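PDB 4OQJ: PKS from Streptomyces albus, which probably works as the ketosynthase of an acyltransferase-less modular polyketide synthase, joining carrier-bound acyl units by decarboxylative condensation in oxazolomycin biosynthesis. Local coordinates for residues S359-S364 and P412-T417. Residues are numbered along the deposited sequence; the frame is centred on the assembly and turned at random.
Sequences SCALGS and PFYVGT
The rings of Phe413 and Tyr414 meet strand 360-363 from opposite faces of the sheet. The Phe413 ring carries Pro412 CG over the centre of one face, 3.8 Å above the plane, and meets Cys360 obliquely: SG lies 3.7 Å from CE1 in a sulfur-aromatic contact, placed there with SG anti to the backbone N (chi1 -174°). Leu362 CD1 also comes at this ring obliquely, and Phe348 stacks edge-to-face with it. On the other side, Tyr414 holds CG between its backbone N and carbonyl carbon (chi1 78°), which swings the ring back across the first strand; CD1 and CE1 run along the Cys360-Ala361 peptide, and Ala361 CB sits 3.7 Å from OH. Between the parallel strands, Pro412 O accepts the N-H of Cys360 (N to O 2.9 Å) from above the carbonyl plane, and that of Ser359 weakly. Tyr414 N reaches Cys360 O at 3.2 Å, and Leu362 N binds Tyr414 O weakly at 2.8 Å. The last rung, Gly416 N to Leu362 O, is long and weak; a water donating to Leu362 O and Gly416 O bridges the strands beside it. Strand 413-415 is outermost at this end of the thiolase-fold sheet, while Ala361 and Gly363 both bond to Val326. The chemistry implies a backbone-stitched sheet margin: Leu362 and Phe413 pack against helix 336-348, Cys360 against Val326, and partly exposed Tyr414 lies over buried Ala361.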
loop_
_atom_site.group_PDB
_atom_site.type_symbol
_atom_site.label_atom_id
_atom_site.label_comp_id
_atom_site.label_asym_id
_atom_site.label_seq_id
_atom_site.Cartn_x
_atom_site.Cartn_y
_atom_site.Cartn_z
ATOM N N SER A 359 14.636 -8.641 31.843
ATOM C CA SER A 359 15.652 -8.965 30.842
ATOM C C SER A 359 15.442 -8.290 29.479
ATOM O O SER A 359 16.312 -8.390 28.612
ATOM C CB SER A 359 15.723 -10.478 30.640
ATOM O OG SER A 359 14.509 -10.990 30.124
ATOM N N CYS A 360 14.301 -7.628 29.278
ATOM C CA CYS A 360 14.074 -6.845 28.055
ATOM C C CYS A 360 13.568 -5.450 28.395
ATOM O O CYS A 360 12.524 -5.286 29.009
ATOM C CB CYS A 360 13.082 -7.549 27.112
ATOM S SG CYS A 360 12.853 -6.742 25.495
ATOM N N ALA A 361 14.310 -4.439 27.969
ATOM C CA ALA A 361 13.911 -3.063 28.190
ATOM C C ALA A 361 12.724 -2.696 27.308
ATOM O O ALA A 361 12.562 -3.210 26.198
ATOM C CB ALA A 361 15.078 -2.128 27.925
ATOM N N LEU A 362 11.900 -1.797 27.829
ATOM C CA LEU A 362 10.682 -1.342 27.183
ATOM C C LEU A 362 10.639 0.180 27.265
ATOM O O LEU A 362 10.968 0.755 28.300
ATOM C CB LEU A 362 9.459 -1.968 27.871
ATOM C CG LEU A 362 8.071 -1.735 27.296
ATOM C CD1 LEU A 362 7.887 -2.477 25.983
ATOM C CD2 LEU A 362 7.008 -2.169 28.320
ATOM N N GLY A 363 10.251 0.842 26.181
ATOM C CA GLY A 363 10.206 2.293 26.190
ATOM C C GLY A 363 9.247 2.848 25.162
ATOM O O GLY A 363 8.721 2.101 24.336
ATOM N N SER A 364 9.018 4.159 25.213
ATOM C CA SER A 364 8.181 4.827 24.220
ATOM C C SER A 364 8.681 6.230 23.889
ATOM O O SER A 364 8.768 7.088 24.779
ATOM C CB SER A 364 6.740 4.928 24.701
ATOM O OG SER A 364 5.989 5.670 23.743
ATOM N N PRO A 412 9.294 -10.585 30.686
ATOM C CA PRO A 412 10.680 -10.110 30.779
ATOM C C PRO A 412 10.848 -8.588 30.838
ATOM O O PRO A 412 11.979 -8.107 30.955
ATOM C CB PRO A 412 11.298 -10.650 29.491
ATOM C CG PRO A 412 10.158 -10.542 28.494
ATOM C CD PRO A 412 8.894 -10.834 29.288
ATOM N N PHE A 413 9.758 -7.835 30.754
ATOM C CA PHE A 413 9.873 -6.400 30.502
ATOM C C PHE A 413 10.065 -5.553 31.748
ATOM O O PHE A 413 9.601 -5.883 32.834
ATOM C CB PHE A 413 8.648 -5.922 29.725
ATOM C CG PHE A 413 8.484 -6.642 28.437
ATOM C CD1 PHE A 413 9.391 -6.433 27.408
ATOM C CD2 PHE A 413 7.482 -7.581 28.270
ATOM C CE1 PHE A 413 9.288 -7.113 26.226
ATOM C CE2 PHE A 413 7.375 -8.277 27.082
ATOM C CZ PHE A 413 8.278 -8.043 26.057
ATOM N N TYR A 414 10.777 -4.455 31.548
ATOM C CA TYR A 414 10.946 -3.419 32.543
ATOM C C TYR A 414 11.151 -2.117 31.767
ATOM O O TYR A 414 11.672 -2.129 30.640
ATOM C CB TYR A 414 12.143 -3.716 33.468
ATOM C CG TYR A 414 13.476 -3.396 32.822
ATOM C CD1 TYR A 414 14.104 -4.301 31.970
ATOM C CD2 TYR A 414 14.100 -2.172 33.051
ATOM C CE1 TYR A 414 15.326 -3.993 31.367
ATOM C CE2 TYR A 414 15.310 -1.858 32.460
ATOM C CZ TYR A 414 15.917 -2.763 31.620
ATOM O OH TYR A 414 17.119 -2.421 31.049
ATOM N N VAL A 415 10.745 -1.001 32.354
ATOM C CA VAL A 415 10.888 0.289 31.694
ATOM C C VAL A 415 12.272 0.877 31.976
ATOM O O VAL A 415 12.582 1.228 33.109
ATOM C CB VAL A 415 9.796 1.266 32.155
ATOM C CG1 VAL A 415 9.947 2.615 31.456
ATOM C CG2 VAL A 415 8.407 0.672 31.889
ATOM N N GLY A 416 13.111 0.964 30.948
ATOM C CA GLY A 416 14.438 1.541 31.102
ATOM C C GLY A 416 14.368 3.053 31.224
ATOM O O GLY A 416 13.694 3.715 30.421
ATOM N N THR A 417 15.056 3.607 32.217
ATOM C CA THR A 417 15.031 5.044 32.460
ATOM C C THR A 417 16.437 5.658 32.473
ATOM O O THR A 417 16.626 6.751 33.002
ATOM C CB THR A 417 14.344 5.375 33.796
ATOM O OG1 THR A 417 15.017 4.690 34.856
ATOM C CG2 THR A 417 12.889 4.952 33.774
HETATM O O HOH W 1 13.276 2.235 28.041
#